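Local structure of cellulose-binding protein (Saccharophagus degradans, 2X32) at residues 7-21 / 167-179. The protein binds a long polyisoprenoid diphosphate through its YceI-like domain and is implicated in plant cell wall breakdown. Residues are numbered along the deposited sequence; the frame is centred on the assembly and turned at random.
Sequences LAYSLDATASFLNFV and TVPVDFVLFYEAP. With OTP ((2E,6E,10E,14E,18E,22E,26E)-3,7,11,15,19,23,27,31-octamethyldotriaconta-2,6,10,14,18,22,26,30-octaenyl trihydrogen diphosphate), chain C.
L11 lays its methyl CD1 over one face of the Y176 ring, 3.8 Å from the ring centroid; CG, anti to the backbone N (chi1 -169°), carries this methyl across to the ring. L11 CD1 sits off the middle of that face, 3.6 Å from Y176 CZ, and also packs against L174 CB. The phenol end of Y176 touches the prenyl chain of OTP, and Y176 OH hydrogen-bonds to Q48 O. A valine in place of Y176 would probably leave L11 CD1 without its aromatic floor, Q48 O without this partner and the lipid tail less closely walled. Further along the strand pair, L18 straddles F172 and V170: L18 CG lies 3.9 Å from F172 CB, while L18 CD1 reaches OTP C16. F20 stands beside V168, pointing the same way, and has OTP C25 over one ring face. On the other surface of the sheet, A15 CB packs on F175 CD2. Between the pairings of S10-L11 with Y176-E177 and of F17-F20 with V170-V173, the chain loops outward at 13-14, while D12 N still bonds F175 O. S16 OG bridges this excursion, giving a hydrogen bond to D12 O and taking a nearly straight one from F175 N (3.0 Å, 174°). D12 OD1 accepts from A15 N in an Asx motif, while D12 OD2 and E177 OE2 share R130, which probably offsets their like charges. The antiparallel pairing joins the first and last strands into the curled sheet of a YceI-like lipocalin-type barrel, whose apolar interior encloses the isoprenoid.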
loop_
_atom_site.group_PDB
_atom_site.type_symbol
_atom_site.label_atom_id
_atom_site.label_comp_id
_atom_site.label_asym_id
_atom_site.label_seq_id
_atom_site.Cartn_x
_atom_site.Cartn_y
_atom_site.Cartn_z
ATOM N N LEU A 7 12.384 -2.146 -17.600
ATOM C CA LEU A 7 11.882 -2.852 -16.427
ATOM C C LEU A 7 12.556 -4.179 -16.274
ATOM O O LEU A 7 12.706 -4.961 -17.248
ATOM C CB LEU A 7 10.386 -3.130 -16.524
ATOM C CG LEU A 7 9.521 -1.912 -16.446
ATOM C CD1 LEU A 7 8.064 -2.365 -16.729
ATOM C CD2 LEU A 7 9.656 -1.163 -15.150
ATOM N N ALA A 8 13.045 -4.407 -15.068
ATOM C CA ALA A 8 13.548 -5.692 -14.633
ATOM C C ALA A 8 12.414 -6.593 -14.212
ATOM O O ALA A 8 12.497 -7.814 -14.333
ATOM C CB ALA A 8 14.570 -5.542 -13.500
ATOM N N TYR A 9 11.378 -5.968 -13.639
ATOM C CA TYR A 9 10.171 -6.665 -13.174
ATOM C C TYR A 9 8.932 -5.837 -13.427
ATOM O O TYR A 9 8.964 -4.621 -13.359
ATOM C CB TYR A 9 10.177 -7.039 -11.686
ATOM C CG TYR A 9 11.284 -7.965 -11.263
ATOM C CD1 TYR A 9 11.076 -9.316 -11.095
ATOM C CD2 TYR A 9 12.561 -7.454 -11.013
ATOM C CE1 TYR A 9 12.163 -10.149 -10.730
ATOM C CE2 TYR A 9 13.585 -8.253 -10.682
ATOM C CZ TYR A 9 13.390 -9.570 -10.512
ATOM O OH TYR A 9 14.539 -10.300 -10.133
ATOM N N SER A 10 7.807 -6.532 -13.630
ATOM C CA SER A 10 6.503 -5.896 -13.698
ATOM C C SER A 10 5.596 -6.444 -12.599
ATOM O O SER A 10 5.644 -7.638 -12.288
ATOM C CB SER A 10 5.866 -6.148 -15.050
ATOM O OG SER A 10 6.550 -5.459 -16.090
ATOM N N LEU A 11 4.778 -5.588 -12.020
ATOM C CA LEU A 11 3.776 -6.068 -11.052
ATOM C C LEU A 11 2.706 -6.954 -11.729
ATOM O O LEU A 11 2.124 -6.593 -12.750
ATOM C CB LEU A 11 3.094 -4.925 -10.282
ATOM C CG LEU A 11 2.242 -5.407 -9.090
ATOM C CD1 LEU A 11 3.106 -5.680 -7.891
ATOM C CD2 LEU A 11 1.144 -4.327 -8.721
ATOM N N ASP A 12 2.464 -8.126 -11.136
ATOM C CA ASP A 12 1.311 -8.956 -11.474
ATOM C C ASP A 12 0.142 -8.370 -10.684
ATOM O O ASP A 12 -0.074 -8.669 -9.545
ATOM C CB ASP A 12 1.582 -10.405 -11.042
ATOM C CG ASP A 12 0.428 -11.375 -11.369
ATOM O OD1 ASP A 12 -0.717 -10.919 -11.643
ATOM O OD2 ASP A 12 0.662 -12.600 -11.345
ATOM N N ALA A 13 -0.621 -7.534 -11.373
ATOM C CA ALA A 13 -1.641 -6.741 -10.699
ATOM C C ALA A 13 -2.771 -7.603 -10.216
ATOM O O ALA A 13 -3.387 -7.359 -9.177
ATOM C CB ALA A 13 -2.203 -5.714 -11.679
ATOM N N THR A 14 -3.079 -8.643 -10.951
ATOM C CA THR A 14 -4.198 -9.512 -10.521
ATOM C C THR A 14 -3.887 -10.289 -9.246
ATOM O O THR A 14 -4.753 -10.396 -8.315
ATOM C CB THR A 14 -4.644 -10.488 -11.608
ATOM O OG1 THR A 14 -3.646 -11.492 -11.837
ATOM C CG2 THR A 14 -4.956 -9.751 -12.844
ATOM N N ALA A 15 -2.665 -10.814 -9.136
ATOM C CA ALA A 15 -2.302 -11.655 -7.977
ATOM C C ALA A 15 -1.959 -10.879 -6.715
ATOM O O ALA A 15 -2.047 -11.387 -5.594
ATOM C CB ALA A 15 -1.113 -12.589 -8.335
ATOM N N SER A 16 -1.682 -9.610 -6.917
ATOM C CA SER A 16 -1.211 -8.742 -5.838
ATOM C C SER A 16 -2.360 -8.127 -5.064
ATOM O O SER A 16 -3.380 -7.800 -5.638
ATOM C CB SER A 16 -0.326 -7.634 -6.421
ATOM O OG SER A 16 0.847 -8.181 -7.028
ATOM N N PHE A 17 -2.137 -7.801 -3.801
ATOM C CA PHE A 17 -3.151 -7.145 -3.025
ATOM C C PHE A 17 -2.571 -6.213 -1.973
ATOM O O PHE A 17 -1.443 -6.371 -1.556
ATOM C CB PHE A 17 -4.167 -8.149 -2.431
ATOM C CG PHE A 17 -3.593 -9.248 -1.531
ATOM C CD1 PHE A 17 -3.404 -9.009 -0.184
ATOM C CD2 PHE A 17 -3.368 -10.531 -2.001
ATOM C CE1 PHE A 17 -2.915 -10.021 0.678
ATOM C CE2 PHE A 17 -2.908 -11.557 -1.132
ATOM C CZ PHE A 17 -2.675 -11.276 0.192
ATOM N N LEU A 18 -3.361 -5.231 -1.577
ATOM C CA LEU A 18 -2.989 -4.307 -0.502
ATOM C C LEU A 18 -4.252 -3.949 0.251
ATOM O O LEU A 18 -5.246 -3.553 -0.351
ATOM C CB LEU A 18 -2.245 -3.090 -0.999
ATOM C CG LEU A 18 -1.770 -2.144 0.054
ATOM C CD1 LEU A 18 -0.508 -1.427 -0.392
ATOM C CD2 LEU A 18 -2.868 -1.131 0.449
ATOM N N ASN A 19 -4.225 -4.143 1.549
ATOM C CA ASN A 19 -5.370 -4.030 2.467
ATOM C C ASN A 19 -5.033 -2.997 3.554
ATOM O O ASN A 19 -3.861 -2.837 3.887
ATOM C CB ASN A 19 -5.634 -5.348 3.221
ATOM C CG ASN A 19 -6.115 -6.516 2.319
ATOM O OD1 ASN A 19 -6.487 -6.348 1.159
ATOM N ND2 ASN A 19 -5.980 -7.720 2.861
ATOM N N PHE A 20 -6.057 -2.415 4.168
ATOM C CA PHE A 20 -5.884 -1.544 5.312
ATOM C C PHE A 20 -7.047 -1.719 6.228
ATOM O O PHE A 20 -8.131 -2.106 5.805
ATOM C CB PHE A 20 -5.676 -0.093 4.859
ATOM C CG PHE A 20 -6.852 0.548 4.184
ATOM C CD1 PHE A 20 -7.765 1.352 4.899
ATOM C CD2 PHE A 20 -7.050 0.399 2.824
ATOM C CE1 PHE A 20 -8.807 1.986 4.249
ATOM C CE2 PHE A 20 -8.129 1.012 2.170
ATOM C CZ PHE A 20 -8.991 1.818 2.897
ATOM N N VAL A 21 -6.814 -1.487 7.507
ATOM C CA VAL A 21 -7.809 -1.782 8.514
ATOM C C VAL A 21 -8.224 -0.510 9.254
ATOM O O VAL A 21 -7.366 0.186 9.830
ATOM C CB VAL A 21 -7.289 -2.825 9.539
ATOM C CG1 VAL A 21 -8.311 -3.069 10.641
ATOM C CG2 VAL A 21 -6.872 -4.122 8.850
ATOM N N THR A 167 -5.068 5.668 13.310
ATOM C CA THR A 167 -3.976 4.774 12.958
ATOM C C THR A 167 -4.548 3.598 12.160
ATOM O O THR A 167 -5.576 2.985 12.523
ATOM C CB THR A 167 -3.276 4.246 14.216
ATOM O OG1 THR A 167 -2.775 5.352 14.982
ATOM C CG2 THR A 167 -2.112 3.346 13.858
ATOM N N VAL A 168 -3.882 3.274 11.060
ATOM C CA VAL A 168 -4.368 2.307 10.103
ATOM C C VAL A 168 -3.297 1.248 9.755
ATOM O O VAL A 168 -2.302 1.543 9.085
ATOM C CB VAL A 168 -4.835 3.082 8.845
ATOM C CG1 VAL A 168 -5.300 2.166 7.727
ATOM C CG2 VAL A 168 -5.984 4.025 9.222
ATOM N N PRO A 169 -3.488 -0.025 10.194
ATOM C CA PRO A 169 -2.605 -1.101 9.723
ATOM C C PRO A 169 -2.741 -1.344 8.231
ATOM O O PRO A 169 -3.859 -1.382 7.713
ATOM C CB PRO A 169 -3.147 -2.358 10.466
ATOM C CG PRO A 169 -3.874 -1.771 11.642
ATOM C CD PRO A 169 -4.456 -0.527 11.193
ATOM N N VAL A 170 -1.624 -1.528 7.551
ATOM C CA VAL A 170 -1.604 -1.828 6.110
ATOM C C VAL A 170 -0.849 -3.132 5.907
ATOM O O VAL A 170 0.183 -3.329 6.526
ATOM C CB VAL A 170 -0.913 -0.699 5.336
ATOM C CG1 VAL A 170 -0.746 -1.077 3.823
ATOM C CG2 VAL A 170 -1.685 0.557 5.480
ATOM N N ASP A 171 -1.380 -4.042 5.078
ATOM C CA ASP A 171 -0.739 -5.290 4.692
ATOM C C ASP A 171 -0.767 -5.463 3.214
ATOM O O ASP A 171 -1.712 -5.040 2.552
ATOM C CB ASP A 171 -1.463 -6.460 5.304
ATOM C CG ASP A 171 -1.252 -6.536 6.759
ATOM O OD1 ASP A 171 -0.136 -6.829 7.215
ATOM O OD2 ASP A 171 -2.267 -6.353 7.475
ATOM N N PHE A 172 0.275 -6.058 2.652
ATOM C CA PHE A 172 0.306 -6.278 1.210
ATOM C C PHE A 172 1.066 -7.520 0.875
ATOM O O PHE A 172 1.996 -7.916 1.593
ATOM C CB PHE A 172 0.848 -5.065 0.443
ATOM C CG PHE A 172 2.196 -4.540 0.933
ATOM C CD1 PHE A 172 3.406 -5.129 0.525
ATOM C CD2 PHE A 172 2.262 -3.488 1.826
ATOM C CE1 PHE A 172 4.605 -4.667 1.002
ATOM C CE2 PHE A 172 3.483 -3.053 2.293
ATOM C CZ PHE A 172 4.630 -3.634 1.850
ATOM N N VAL A 173 0.691 -8.151 -0.213
ATOM C CA VAL A 173 1.472 -9.233 -0.861
ATOM C C VAL A 173 1.544 -8.844 -2.334
ATOM O O VAL A 173 0.520 -8.774 -3.034
ATOM C CB VAL A 173 0.846 -10.594 -0.679
ATOM C CG1 VAL A 173 1.699 -11.663 -1.410
ATOM C CG2 VAL A 173 0.685 -10.922 0.848
ATOM N N LEU A 174 2.757 -8.583 -2.808
ATOM C CA LEU A 174 3.005 -8.108 -4.166
ATOM C C LEU A 174 3.774 -9.177 -4.922
ATOM O O LEU A 174 4.747 -9.739 -4.372
ATOM C CB LEU A 174 3.817 -6.834 -4.138
ATOM C CG LEU A 174 3.216 -5.719 -3.295
ATOM C CD1 LEU A 174 4.167 -4.552 -3.243
ATOM C CD2 LEU A 174 1.812 -5.241 -3.706
ATOM N N PHE A 175 3.368 -9.459 -6.148
ATOM C CA PHE A 175 4.097 -10.403 -6.980
ATOM C C PHE A 175 4.678 -9.667 -8.136
ATOM O O PHE A 175 3.961 -8.917 -8.823
ATOM C CB PHE A 175 3.123 -11.475 -7.468
ATOM C CG PHE A 175 2.592 -12.340 -6.364
ATOM C CD1 PHE A 175 3.271 -13.495 -5.954
ATOM C CD2 PHE A 175 1.421 -12.013 -5.698
ATOM C CE1 PHE A 175 2.797 -14.272 -4.899
ATOM C CE2 PHE A 175 0.952 -12.811 -4.648
ATOM C CZ PHE A 175 1.633 -13.904 -4.252
ATOM N N TYR A 176 5.992 -9.785 -8.317
ATOM C CA TYR A 176 6.688 -9.134 -9.418
ATOM C C TYR A 176 7.303 -10.206 -10.310
ATOM O O TYR A 176 7.824 -11.219 -9.826
ATOM C CB TYR A 176 7.785 -8.165 -8.889
ATOM C CG TYR A 176 7.309 -6.890 -8.292
ATOM C CD1 TYR A 176 7.072 -5.779 -9.051
ATOM C CD2 TYR A 176 7.072 -6.777 -6.928
ATOM C CE1 TYR A 176 6.659 -4.565 -8.502
ATOM C CE2 TYR A 176 6.634 -5.596 -6.380
ATOM C CZ TYR A 176 6.410 -4.490 -7.167
ATOM O OH TYR A 176 5.980 -3.288 -6.647
ATOM N N GLU A 177 7.267 -9.990 -11.624
ATOM C CA GLU A 177 7.673 -10.963 -12.606
ATOM C C GLU A 177 8.577 -10.327 -13.635
ATOM O O GLU A 177 8.226 -9.297 -14.153
ATOM C CB GLU A 177 6.420 -11.380 -13.362
ATOM C CG GLU A 177 5.672 -12.346 -12.672
ATOM C CD GLU A 177 5.971 -13.784 -13.128
ATOM O OE1 GLU A 177 6.980 -14.067 -13.816
ATOM O OE2 GLU A 177 5.214 -14.611 -12.718
ATOM N N ALA A 178 9.752 -10.943 -13.788
ATOM C CA ALA A 178 10.761 -10.583 -14.784
ATOM C C ALA A 178 10.450 -11.161 -16.156
ATOM O O ALA A 178 9.800 -12.185 -16.260
ATOM C CB ALA A 178 12.119 -11.070 -14.320
ATOM N N PRO A 179 10.918 -10.494 -17.224
ATOM C CA PRO A 179 10.905 -10.987 -18.616
ATOM C C PRO A 179 11.781 -12.219 -18.852
ATOM O O PRO A 179 11.391 -13.338 -18.526
ATOM C CB PRO A 179 11.514 -9.825 -19.397
ATOM C CG PRO A 179 11.271 -8.629 -18.603
ATOM C CD PRO A 179 11.267 -9.064 -17.150
HETATM O O7 OTP C . -20.783 2.812 11.675
HETATM P P2 OTP C . -21.449 3.262 10.401
HETATM O O5 OTP C . -22.541 4.290 10.639
HETATM O O6 OTP C . -21.835 2.145 9.470
HETATM O O4 OTP C . -20.274 4.137 9.643
HETATM P P1 OTP C . -19.491 3.743 8.285
HETATM O O2 OTP C . -18.444 2.731 8.712
HETATM O O3 OTP C . -20.375 3.549 7.071
HETATM O O1 OTP C . -18.540 4.996 7.902
HETATM C C40 OTP C . -17.413 5.257 8.762
HETATM C C39 OTP C . -16.099 5.139 7.979
HETATM C C37 OTP C . -15.049 4.471 8.418
HETATM C C38 OTP C . -14.945 3.668 9.721
HETATM C C36 OTP C . -13.770 4.462 7.586
HETATM C C35 OTP C . -12.647 5.292 8.151
HETATM C C34 OTP C . -11.370 5.142 7.302
HETATM C C32 OTP C . -10.116 5.153 7.771
HETATM C C33 OTP C . -9.810 5.212 9.229
HETATM C C31 OTP C . -8.985 4.914 6.760
HETATM C C30 OTP C . -7.893 5.950 6.662
HETATM C C29 OTP C . -6.789 5.525 5.701
HETATM C C27 OTP C . -5.497 5.784 5.877
HETATM C C28 OTP C . -4.926 6.644 7.002
HETATM C C26 OTP C . -4.449 5.190 4.962
HETATM C C25 OTP C . -4.935 4.233 3.896
HETATM C C24 OTP C . -3.836 3.345 3.288
HETATM C C22 OTP C . -3.231 3.533 2.117
HETATM C C23 OTP C . -3.602 4.575 1.091
HETATM C C21 OTP C . -2.125 2.591 1.741
HETATM C C20 OTP C . -0.722 3.255 1.747
HETATM C C19 OTP C . 0.405 2.319 1.310
HETATM C C17 OTP C . 1.301 1.737 2.107
HETATM C C18 OTP C . 1.504 2.014 3.555
HETATM C C16 OTP C . 2.227 0.688 1.509
HETATM C C15 OTP C . 3.678 1.055 1.629
HETATM C C14 OTP C . 4.542 0.202 0.734
HETATM C C12 OTP C . 5.795 -0.220 1.036
HETATM C C13 OTP C . 6.450 0.085 2.382
HETATM C C11 OTP C . 6.619 -1.024 0.084
HETATM C C10 OTP C . 5.970 -1.522 -1.144
HETATM C C9 OTP C . 6.758 -2.551 -1.958
HETATM C C7 OTP C . 7.407 -2.335 -3.113
HETATM C C8 OTP C . 7.388 -1.053 -3.921
HETATM C C6 OTP C . 8.197 -3.481 -3.701
HETATM C C5 OTP C . 9.680 -3.439 -3.385
HETATM C C4 OTP C . 10.450 -4.534 -4.064
HETATM C C2 OTP C . 11.485 -5.162 -3.497
HETATM C C3 OTP C . 12.093 -4.927 -2.158
HETATM C C1 OTP C . 12.183 -6.221 -4.304
#